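Glycosyl hydrolase family 61, 2 protein (Heterobasidion irregulare TC 32-1, PDB 5NNS) is a copper-dependent lytic polysaccharide monooxygenase that cleaves crystalline and amorphous polysaccharides by oxidising C1 at (1-4)-glycosidic bonds. Local coordinates at residues His1-Leu9 / Ile29-Pro38; His80-Asn91 / Asn148-His159. All coordinates share one frame; numbering follows the deposited sequence. Where two conformers were deposited one is given.

Overall arrangement
Both contacts run from the copper site into the interior of the AA9 β-sandwich, and they illustrate how one metal can be fixed by two kinds of framework. Contact 1 sets strand 4-9, of the four-stranded sheet, against the loop 29-38, through side-chain-to-backbone bonds and aromatic faces. Contact 2 pairs two neighbouring strands of the other sheet by regular backbone bonding and lies near the centre of the chain. Both are mostly buried, but contact 1 is partly exposed toward the copper, which H1 and H80 share, and contact 2 at both ends, H80/H159 and N91/N148. Between the sheets, Y7 and V4 of contact 1 pack on H153 of contact 2, and L9 packs on L151.

Contact 1: residues His1-Leu9 / Ile29-Pro38; sequences HGGVLAYSL and IQREWDTYNP. With CU (copper (II) ion), chain E.
Q30 meets the first strand at V4 and Y7, gripping both with a single amide nitrogen. Its side chain is extended, with CG anti to the backbone N (chi1 -153°), and this carries NE2 to V4 O at 2.8 Å; the acceptor lies in the amide plane, although NE2 itself stands above the plane of the V4 carbonyl. The second N-H of NE2 goes to Y7 OH at 3.0 Å, with the amide almost perpendicular to the phenol ring. OE1 receives W33 NE1 and also the backbone N of F17, so the whole buried amide is satisfied and its rotation fixed. W33 is packed tightly here: CH2 fits closely against G3, 3.6 Å from its CA, and L5 CD2 meets the indole edge. At the far end of the strand from the copper, L9 CD1 and I29 CD1 meet tip to tip at 3.4 Å, closer than usual van der Waals contact. The fit is equally close at G2, which lays its CA over one face of the Y36 ring, 3.5 Å from the centroid, while G2 N donates to a lone pair of Y36 O at 3.1 Å.

Next to the copper the packing gives way to looser, partly exposed contacts. P38 CD covers a face of the H1 imidazole, while the exposed N37 takes only a weak bond at OD1 from H1 NE2, at 3.3 Å. H1 supplies two of the three nitrogens of the histidine brace, its N and ND1, so the bonds and ring contacts of this loop probably help to orient a metal ligand.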
loop_
_atom_site.group_PDB
_atom_site.type_symbol
_atom_site.label_atom_id
_atom_site.label_comp_id
_atom_site.label_asym_id
_atom_site.label_seq_id
_atom_site.Cartn_x
_atom_site.Cartn_y
_atom_site.Cartn_z
ATOM N N HIS A 1 -9.687 2.704 -10.451
ATOM C CA HIS A 1 -9.369 4.162 -10.420
ATOM C C HIS A 1 -9.849 4.716 -9.095
ATOM O O HIS A 1 -10.963 4.420 -8.653
ATOM C CB HIS A 1 -10.015 4.935 -11.580
ATOM C CG HIS A 1 -9.167 5.014 -12.812
ATOM N ND1 HIS A 1 -8.990 3.949 -13.668
ATOM C CD2 HIS A 1 -8.463 6.044 -13.341
ATOM C CE1 HIS A 1 -8.204 4.315 -14.665
ATOM N NE2 HIS A 1 -7.870 5.582 -14.492
ATOM N N GLY A 2 -8.995 5.507 -8.463
ATOM C CA GLY A 2 -9.232 5.981 -7.113
ATOM C C GLY A 2 -8.003 5.797 -6.270
ATOM O O GLY A 2 -6.886 5.781 -6.787
ATOM N N GLY A 3 -8.218 5.652 -4.967
ATOM C CA GLY A 3 -7.137 5.442 -4.025
ATOM C C GLY A 3 -7.660 5.577 -2.619
ATOM O O GLY A 3 -8.875 5.655 -2.407
ATOM N N VAL A 4 -6.735 5.612 -1.665
ATOM C CA VAL A 4 -7.069 5.757 -0.254
ATOM C C VAL A 4 -7.420 7.221 0.028
ATOM O O VAL A 4 -6.560 8.110 -0.084
ATOM C CB VAL A 4 -5.911 5.303 0.652
ATOM C CG1 VAL A 4 -6.264 5.514 2.125
ATOM C CG2 VAL A 4 -5.562 3.841 0.372
ATOM N N LEU A 5 -8.684 7.453 0.386
ATOM C CA LEU A 5 -9.203 8.789 0.673
ATOM C C LEU A 5 -9.083 9.186 2.143
ATOM O O LEU A 5 -8.989 10.372 2.451
ATOM C CB LEU A 5 -10.668 8.877 0.260
ATOM C CG LEU A 5 -11.010 8.527 -1.186
ATOM C CD1 LEU A 5 -12.510 8.664 -1.366
ATOM C CD2 LEU A 5 -10.250 9.401 -2.173
ATOM N N ALA A 6 -9.103 8.206 3.044
ATOM C CA ALA A 6 -9.060 8.470 4.479
ATOM C C ALA A 6 -8.590 7.242 5.250
ATOM O O ALA A 6 -8.487 6.145 4.692
ATOM C CB ALA A 6 -10.434 8.904 4.971
ATOM N N TYR A 7 -8.311 7.442 6.538
ATOM C CA TYR A 7 -7.899 6.362 7.433
ATOM C C TYR A 7 -8.675 6.395 8.747
ATOM O O TYR A 7 -9.188 7.445 9.153
ATOM C CB TYR A 7 -6.405 6.462 7.758
ATOM C CG TYR A 7 -5.491 6.422 6.559
ATOM C CD1 TYR A 7 -5.172 7.587 5.868
ATOM C CD2 TYR A 7 -4.927 5.223 6.121
ATOM C CE1 TYR A 7 -4.330 7.562 4.763
ATOM C CE2 TYR A 7 -4.081 5.189 5.021
ATOM C CZ TYR A 7 -3.790 6.360 4.345
ATOM O OH TYR A 7 -2.960 6.347 3.259
ATOM N N SER A 8 -8.769 5.225 9.378
ATOM C CA SER A 8 -9.073 5.105 10.803
ATOM C C SER A 8 -7.931 4.294 11.398
ATOM O O SER A 8 -7.753 3.126 11.050
ATOM C CB SER A 8 -10.422 4.423 11.045
ATOM O OG SER A 8 -10.688 4.271 12.432
ATOM N N LEU A 9 -7.144 4.935 12.262
ATOM C CA LEU A 9 -5.934 4.352 12.831
ATOM C C LEU A 9 -6.052 4.373 14.356
ATOM O O LEU A 9 -6.076 5.447 14.972
ATOM C CB LEU A 9 -4.690 5.132 12.376
ATOM C CG LEU A 9 -4.562 5.431 10.876
ATOM C CD1 LEU A 9 -3.435 6.418 10.626
ATOM C CD2 LEU A 9 -4.349 4.164 10.056
ATOM N N ILE A 29 -2.135 13.318 7.190
ATOM C CA ILE A 29 -1.091 12.321 7.436
ATOM C C ILE A 29 -0.586 11.678 6.137
ATOM O O ILE A 29 0.506 11.102 6.109
ATOM C CB ILE A 29 -1.531 11.221 8.432
ATOM C CG1 ILE A 29 -2.728 10.403 7.909
ATOM C CG2 ILE A 29 -1.837 11.837 9.790
ATOM C CD1 ILE A 29 -2.930 9.108 8.664
ATOM N N GLN A 30 -1.387 11.782 5.077
ATOM C CA GLN A 30 -1.115 11.124 3.810
ATOM C C GLN A 30 -0.172 11.934 2.918
ATOM O O GLN A 30 -0.238 13.165 2.895
ATOM C CB GLN A 30 -2.428 10.882 3.070
ATOM C CG GLN A 30 -2.381 9.705 2.123
ATOM C CD GLN A 30 -3.676 9.488 1.392
ATOM O OE1 GLN A 30 -4.332 10.445 0.973
ATOM N NE2 GLN A 30 -4.047 8.223 1.212
ATOM N N ARG A 31 0.695 11.231 2.185
ATOM C CA ARG A 31 1.542 11.848 1.166
ATOM C C ARG A 31 0.703 12.230 -0.050
ATOM O O ARG A 31 -0.319 11.595 -0.339
ATOM C CB ARG A 31 2.684 10.911 0.741
ATOM C CG ARG A 31 3.759 10.689 1.797
ATOM C CD ARG A 31 4.347 12.005 2.292
ATOM N NE ARG A 31 5.670 11.843 2.900
ATOM C CZ ARG A 31 6.832 11.810 2.240
ATOM N NH1 ARG A 31 6.886 11.916 0.912
ATOM N NH2 ARG A 31 7.960 11.665 2.921
ATOM N N GLU A 32 1.140 13.280 -0.746
ATOM C CA GLU A 32 0.395 13.836 -1.871
ATOM C C GLU A 32 0.307 12.827 -3.007
ATOM O O GLU A 32 1.318 12.276 -3.419
ATOM C CB GLU A 32 1.064 15.118 -2.374
ATOM C CG GLU A 32 0.544 15.662 -3.703
ATOM C CD GLU A 32 1.181 16.989 -4.092
ATOM O OE1 GLU A 32 1.952 17.552 -3.286
ATOM O OE2 GLU A 32 0.919 17.471 -5.212
ATOM N N TRP A 33 -0.906 12.590 -3.493
ATOM C CA TRP A 33 -1.125 11.833 -4.722
ATOM C C TRP A 33 -2.139 12.598 -5.559
ATOM O O TRP A 33 -3.187 12.988 -5.060
ATOM C CB TRP A 33 -1.577 10.395 -4.414
ATOM C CG TRP A 33 -2.845 10.249 -3.596
ATOM C CD1 TRP A 33 -3.001 10.491 -2.263
ATOM C CD2 TRP A 33 -4.114 9.789 -4.068
ATOM N NE1 TRP A 33 -4.292 10.220 -1.880
ATOM C CE2 TRP A 33 -4.995 9.781 -2.968
ATOM C CE3 TRP A 33 -4.591 9.374 -5.318
ATOM C CZ2 TRP A 33 -6.338 9.392 -3.078
ATOM C CZ3 TRP A 33 -5.928 8.974 -5.434
ATOM C CH2 TRP A 33 -6.782 8.985 -4.314
ATOM N N ASP A 34 -1.819 12.811 -6.832
ATOM C CA ASP A 34 -2.480 13.844 -7.645
ATOM C C ASP A 34 -3.616 13.411 -8.579
ATOM O O ASP A 34 -4.368 14.272 -9.045
ATOM C CB ASP A 34 -1.421 14.597 -8.455
ATOM C CG ASP A 34 -0.389 15.286 -7.567
ATOM O OD1 ASP A 34 -0.787 15.881 -6.549
ATOM O OD2 ASP A 34 0.818 15.230 -7.883
ATOM N N THR A 35 -3.756 12.108 -8.826
ATOM C CA THR A 35 -4.779 11.605 -9.736
ATOM C C THR A 35 -5.247 10.222 -9.332
ATOM O O THR A 35 -4.576 9.526 -8.576
ATOM C CB THR A 35 -4.240 11.521 -11.173
ATOM O OG1 THR A 35 -5.247 10.974 -12.032
ATOM C CG2 THR A 35 -2.992 10.640 -11.224
ATOM N N TYR A 36 -6.402 9.832 -9.868
ATOM C CA TYR A 36 -6.960 8.489 -9.675
ATOM C C TYR A 36 -6.285 7.402 -10.528
ATOM O O TYR A 36 -6.572 6.230 -10.333
ATOM C CB TYR A 36 -8.455 8.503 -10.027
ATOM C CG TYR A 36 -9.398 8.872 -8.903
ATOM C CD1 TYR A 36 -8.991 9.651 -7.819
ATOM C CD2 TYR A 36 -10.720 8.451 -8.938
ATOM C CE1 TYR A 36 -9.876 9.979 -6.801
ATOM C CE2 TYR A 36 -11.602 8.777 -7.927
ATOM C CZ TYR A 36 -11.175 9.543 -6.866
ATOM O OH TYR A 36 -12.050 9.868 -5.870
ATOM N N ASN A 37 -5.426 7.788 -11.476
ATOM C CA ASN A 37 -4.847 6.873 -12.459
ATOM C C ASN A 37 -3.826 5.918 -11.865
ATOM O O ASN A 37 -3.099 6.281 -10.930
ATOM C CB ASN A 37 -4.126 7.647 -13.575
ATOM C CG ASN A 37 -5.035 8.600 -14.321
ATOM O OD1 ASN A 37 -6.256 8.476 -14.287
ATOM N ND2 ASN A 37 -4.436 9.560 -15.003
ATOM N N PRO A 38 -3.739 4.707 -12.431
ATOM C CA PRO A 38 -2.719 3.779 -11.961
ATOM C C PRO A 38 -1.312 4.158 -12.418
ATOM O O PRO A 38 -1.138 4.859 -13.419
ATOM C CB PRO A 38 -3.120 2.454 -12.608
ATOM C CG PRO A 38 -3.854 2.845 -13.838
ATOM C CD PRO A 38 -4.570 4.122 -13.499
HETATM CU CU CU E . -9.378 1.987 -12.748
#

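Contact 2: residues His80-Asn91 / Asn148-His159; sequences HTIGPVMVYMAN and NYILRHELLAIH. With CU (copper (II) ion), chain E.
Strands 85-91 and 148-157 run antiparallel, their axes 4.5 Å apart at closest approach, with M86, Y88 and A90 forming hydrogen-bonded pairs with E154, R152 and I150. Bonds from L156 N to P84 O and from I158 N to I82 O continue the pairing, and between them G83 CA makes a CA-H...O contact to L156 O at 3.2 Å.

On the face carrying M86, Y88, R152 and E154, charge is buried among apolar groups. R152 leaves the strand stretched out from CG to NE (chi1 165°), lies alongside Y88 and brings NH1 to 3.3 Å from its CD1. The ring carbon sits at the guanidinium edge, and the two planes are 74° apart. R152 NH1 then reaches E154 OE1 at 2.8 Å in a salt bridge, with NH2 to OE2 beside it, both hydrogen bonds bent and weak; M86 lies alongside E154 with its CE 3.5 Å from OE1. Y195 adds a hydrogen bond to OE1, and the backbone carbonyls of S48 and I47 take NE and NH2. The opposite face is mostly apolar: V87 CG1 lies over the H153 ring, M89 CG meets L151 CD1, and V85 CG2 touches L155 CD2 at 3.8 Å.

At the copper end H80 and H159 form an offset stack, with centroids 4.0 Å apart and planes at 20°. H80 NE2 binds copper at 2.1 Å and completes the histidine brace with H1, while H159 is probably an oxygen-site residue, as in related enzymes. The buried charges are thus met by one another, by Y195 and by backbone carbonyls, whereas the stack, with the water that H159 ND1 shares with I82 O, probably holds the H159 ring beside the copper ligand H80.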
loop_
_atom_site.group_PDB
_atom_site.type_symbol
_atom_site.label_atom_id
_atom_site.label_comp_id
_atom_site.label_asym_id
_atom_site.label_seq_id
_atom_site.Cartn_x
_atom_site.Cartn_y
_atom_site.Cartn_z
ATOM N N HIS A 80 -12.645 -1.964 -9.368
ATOM C CA HIS A 80 -11.959 -3.169 -9.826
ATOM C C HIS A 80 -11.984 -4.271 -8.779
ATOM O O HIS A 80 -11.975 -4.004 -7.580
ATOM C CB HIS A 80 -10.548 -2.815 -10.258
ATOM C CG HIS A 80 -10.515 -1.747 -11.299
ATOM N ND1 HIS A 80 -11.256 -1.823 -12.459
ATOM C CD2 HIS A 80 -9.872 -0.558 -11.340
ATOM C CE1 HIS A 80 -11.049 -0.735 -13.180
ATOM N NE2 HIS A 80 -10.220 0.051 -12.521
ATOM N N THR A 81 -12.061 -5.511 -9.246
ATOM C CA THR A 81 -12.257 -6.662 -8.371
ATOM C C THR A 81 -11.194 -7.763 -8.488
ATOM O O THR A 81 -11.209 -8.693 -7.688
ATOM C CB THR A 81 -13.643 -7.264 -8.632
ATOM O OG1 THR A 81 -13.810 -7.483 -10.040
ATOM C CG2 THR A 81 -14.714 -6.315 -8.147
ATOM N N ILE A 82 -10.267 -7.646 -9.438
ATOM C CA ILE A 82 -9.298 -8.711 -9.722
ATOM C C ILE A 82 -7.864 -8.234 -9.457
ATOM O O ILE A 82 -7.341 -7.377 -10.167
ATOM C CB ILE A 82 -9.429 -9.209 -11.175
ATOM C CG1 ILE A 82 -10.843 -9.748 -11.436
ATOM C CG2 ILE A 82 -8.391 -10.284 -11.479
ATOM C CD1 ILE A 82 -11.232 -9.779 -12.905
ATOM N N GLY A 83 -7.257 -8.798 -8.417
ATOM C CA GLY A 83 -5.851 -8.587 -8.080
ATOM C C GLY A 83 -5.625 -8.557 -6.572
ATOM O O GLY A 83 -6.591 -8.561 -5.804
ATOM N N PRO A 84 -4.352 -8.546 -6.137
ATOM C CA PRO A 84 -4.060 -8.572 -4.710
ATOM C C PRO A 84 -4.166 -7.209 -4.041
ATOM O O PRO A 84 -4.096 -6.181 -4.712
ATOM C CB PRO A 84 -2.605 -9.051 -4.666
ATOM C CG PRO A 84 -2.018 -8.534 -5.930
ATOM C CD PRO A 84 -3.119 -8.698 -6.938
ATOM N N VAL A 85 -4.345 -7.233 -2.718
ATOM C CA VAL A 85 -4.167 -6.065 -1.849
ATOM C C VAL A 85 -2.893 -6.300 -1.057
ATOM O O VAL A 85 -2.670 -7.412 -0.587
ATOM C CB VAL A 85 -5.327 -5.907 -0.840
ATOM C CG1 VAL A 85 -5.107 -4.688 0.054
ATOM C CG2 VAL A 85 -6.673 -5.837 -1.564
ATOM N N MET A 86 -2.072 -5.263 -0.904
ATOM C CA MET A 86 -0.826 -5.365 -0.140
ATOM C C MET A 86 -0.684 -4.167 0.775
ATOM O O MET A 86 -0.999 -3.037 0.382
ATOM C CB MET A 86 0.379 -5.443 -1.082
ATOM C CG MET A 86 0.421 -6.719 -1.907
ATOM S SD MET A 86 1.638 -6.615 -3.226
ATOM C CE MET A 86 0.748 -5.594 -4.407
ATOM N N VAL A 87 -0.214 -4.421 1.992
ATOM C CA VAL A 87 0.080 -3.367 2.955
ATOM C C VAL A 87 1.557 -3.467 3.328
ATOM O O VAL A 87 2.025 -4.513 3.770
ATOM C CB VAL A 87 -0.834 -3.453 4.190
ATOM C CG1 VAL A 87 -0.662 -2.224 5.077
ATOM C CG2 VAL A 87 -2.290 -3.594 3.750
ATOM N N TYR A 88 2.287 -2.379 3.095
ATOM C CA TYR A 88 3.713 -2.286 3.389
ATOM C C TYR A 88 3.943 -1.254 4.486
ATOM O O TYR A 88 3.113 -0.358 4.711
ATOM C CB TYR A 88 4.498 -1.821 2.154
ATOM C CG TYR A 88 4.716 -2.832 1.047
ATOM C CD1 TYR A 88 3.711 -3.115 0.120
ATOM C CD2 TYR A 88 5.952 -3.470 0.887
ATOM C CE1 TYR A 88 3.919 -4.018 -0.915
ATOM C CE2 TYR A 88 6.168 -4.377 -0.149
ATOM C CZ TYR A 88 5.150 -4.645 -1.045
ATOM O OH TYR A 88 5.356 -5.541 -2.070
ATOM N N MET A 89 5.091 -1.374 5.147
ATOM C CA MET A 89 5.634 -0.293 5.958
ATOM C C MET A 89 7.127 -0.115 5.694
ATOM O O MET A 89 7.792 -1.006 5.163
ATOM C CB MET A 89 5.413 -0.564 7.440
ATOM C CG MET A 89 3.964 -0.581 7.886
ATOM S SD MET A 89 3.915 -1.067 9.619
ATOM C CE MET A 89 4.397 0.467 10.409
ATOM N N ALA A 90 7.636 1.049 6.080
ATOM C CA ALA A 90 9.054 1.367 5.969
ATOM C C ALA A 90 9.443 2.343 7.056
ATOM O O ALA A 90 8.741 3.321 7.278
ATOM C CB ALA A 90 9.351 1.979 4.608
ATOM N N ASN A 91 10.573 2.078 7.710
ATOM C CA ASN A 91 11.173 3.018 8.655
ATOM C C ASN A 91 11.691 4.219 7.868
ATOM O O ASN A 91 12.385 4.053 6.871
ATOM C CB ASN A 91 12.323 2.348 9.421
ATOM C CG ASN A 91 12.663 3.061 10.720
ATOM O OD1 ASN A 91 12.867 4.278 10.750
ATOM N ND2 ASN A 91 12.733 2.294 11.806
ATOM N N ASN A 148 9.584 6.171 13.472
ATOM C CA ASN A 148 8.842 6.876 12.441
ATOM C C ASN A 148 8.774 5.986 11.203
ATOM O O ASN A 148 9.814 5.519 10.712
ATOM C CB ASN A 148 9.536 8.195 12.118
ATOM C CG ASN A 148 9.750 9.054 13.350
ATOM O OD1 ASN A 148 8.827 9.267 14.139
ATOM N ND2 ASN A 148 10.974 9.552 13.523
ATOM N N TYR A 149 7.552 5.745 10.722
ATOM C CA TYR A 149 7.292 4.820 9.617
ATOM C C TYR A 149 6.302 5.389 8.609
ATOM O O TYR A 149 5.373 6.116 8.983
ATOM C CB TYR A 149 6.687 3.515 10.141
ATOM C CG TYR A 149 7.595 2.666 10.983
ATOM C CD1 TYR A 149 7.733 2.908 12.347
ATOM C CD2 TYR A 149 8.295 1.590 10.429
ATOM C CE1 TYR A 149 8.552 2.120 13.137
ATOM C CE2 TYR A 149 9.122 0.793 11.209
ATOM C CZ TYR A 149 9.246 1.061 12.565
ATOM O OH TYR A 149 10.059 0.275 13.345
ATOM N N ILE A 150 6.491 5.036 7.337
ATOM C CA ILE A 150 5.428 5.164 6.345
ATOM C C ILE A 150 4.563 3.902 6.407
ATOM O O ILE A 150 5.092 2.804 6.575
ATOM C CB ILE A 150 5.974 5.302 4.910
ATOM C CG1 ILE A 150 6.884 6.529 4.777
ATOM C CG2 ILE A 150 4.828 5.373 3.904
ATOM C CD1 ILE A 150 6.221 7.861 5.081
ATOM N N LEU A 151 3.248 4.075 6.281
ATOM C CA LEU A 151 2.299 2.977 6.110
ATOM C C LEU A 151 1.749 3.083 4.699
ATOM O O LEU A 151 1.142 4.100 4.347
ATOM C CB LEU A 151 1.144 3.091 7.109
ATOM C CG LEU A 151 -0.001 2.073 6.980
ATOM C CD1 LEU A 151 0.504 0.681 7.318
ATOM C CD2 LEU A 151 -1.181 2.455 7.869
ATOM N N ARG A 152 1.930 2.021 3.916
ATOM C CA ARG A 152 1.693 2.042 2.481
ATOM C C ARG A 152 0.636 1.003 2.099
ATOM O O ARG A 152 0.813 -0.183 2.389
ATOM C CB ARG A 152 3.015 1.764 1.751
ATOM C CG ARG A 152 2.885 1.399 0.275
ATOM C CD ARG A 152 4.235 1.336 -0.407
ATOM N NE ARG A 152 4.114 1.432 -1.860
ATOM C CZ ARG A 152 3.908 0.409 -2.693
ATOM N NH1 ARG A 152 3.788 -0.838 -2.244
ATOM N NH2 ARG A 152 3.828 0.643 -3.998
ATOM N N HIS A 153 -0.442 1.450 1.446
ATOM C CA HIS A 153 -1.468 0.542 0.901
ATOM C C HIS A 153 -1.354 0.502 -0.610
ATOM O O HIS A 153 -1.155 1.540 -1.241
ATOM C CB HIS A 153 -2.875 0.984 1.300
ATOM C CG HIS A 153 -3.152 0.836 2.761
ATOM N ND1 HIS A 153 -2.717 1.749 3.693
ATOM C CD2 HIS A 153 -3.800 -0.131 3.453
ATOM C CE1 HIS A 153 -3.089 1.355 4.899
ATOM N NE2 HIS A 153 -3.754 0.220 4.782
ATOM N N GLU A 154 -1.496 -0.696 -1.179
ATOM C CA GLU A 154 -1.340 -0.899 -2.606
ATOM C C GLU A 154 -2.363 -1.884 -3.153
ATOM O O GLU A 154 -2.574 -2.968 -2.586
ATOM C CB GLU A 154 0.064 -1.396 -2.924
ATOM C CG GLU A 154 0.365 -1.456 -4.413
ATOM C CD GLU A 154 1.813 -1.775 -4.711
ATOM O OE1 GLU A 154 2.422 -2.595 -3.985
ATOM O OE2 GLU A 154 2.358 -1.186 -5.670
ATOM N N LEU A 155 -2.982 -1.486 -4.261
ATOM C CA LEU A 155 -3.864 -2.350 -5.025
ATOM C C LEU A 155 -3.205 -2.593 -6.358
ATOM O O LEU A 155 -2.739 -1.652 -7.003
ATOM C CB LEU A 155 -5.221 -1.685 -5.229
ATOM C CG LEU A 155 -5.974 -1.269 -3.962
ATOM C CD1 LEU A 155 -7.361 -0.754 -4.321
ATOM C CD2 LEU A 155 -6.086 -2.403 -2.956
ATOM N N LEU A 156 -3.144 -3.857 -6.756
ATOM C CA LEU A 156 -2.607 -4.242 -8.051
ATOM C C LEU A 156 -3.767 -4.835 -8.833
ATOM O O LEU A 156 -4.096 -6.002 -8.662
ATOM C CB LEU A 156 -1.456 -5.241 -7.888
ATOM C CG LEU A 156 -0.942 -5.962 -9.143
ATOM C CD1 LEU A 156 -0.649 -4.988 -10.273
ATOM C CD2 LEU A 156 0.279 -6.817 -8.820
ATOM N N ALA A 157 -4.395 -4.006 -9.662
ATOM C CA ALA A 157 -5.478 -4.435 -10.536
ATOM C C ALA A 157 -4.886 -5.044 -11.804
ATOM O O ALA A 157 -4.115 -4.385 -12.497
ATOM C CB ALA A 157 -6.387 -3.263 -10.878
ATOM N N ILE A 158 -5.262 -6.290 -12.098
ATOM C CA ILE A 158 -4.694 -7.061 -13.220
ATOM C C ILE A 158 -5.773 -7.554 -14.202
ATOM O O ILE A 158 -5.631 -8.601 -14.842
ATOM C CB ILE A 158 -3.819 -8.234 -12.705
ATOM C CG1 ILE A 158 -4.626 -9.228 -11.855
ATOM C CG2 ILE A 158 -2.651 -7.683 -11.905
ATOM C CD1 ILE A 158 -3.832 -10.451 -11.438
ATOM N N HIS A 159 -6.836 -6.763 -14.310
ATOM C CA HIS A 159 -7.954 -7.021 -15.212
ATOM C C HIS A 159 -7.656 -6.708 -16.683
ATOM O O HIS A 159 -8.388 -7.178 -17.558
ATOM C CB HIS A 159 -9.199 -6.231 -14.772
ATOM C CG HIS A 159 -8.981 -4.753 -14.701
ATOM N ND1 HIS A 159 -8.428 -4.136 -13.599
ATOM C CD2 HIS A 159 -9.223 -3.772 -15.600
ATOM C CE1 HIS A 159 -8.344 -2.836 -13.820
ATOM N NE2 HIS A 159 -8.825 -2.590 -15.024
HETATM CU CU CU E . -9.378 1.987 -12.748
HETATM O O HOH W 1 -8.921 -5.643 -11.457
HETATM O O HOH W 2 12.362 -0.818 11.917
HETATM O O HOH W 3 12.677 6.258 12.615
#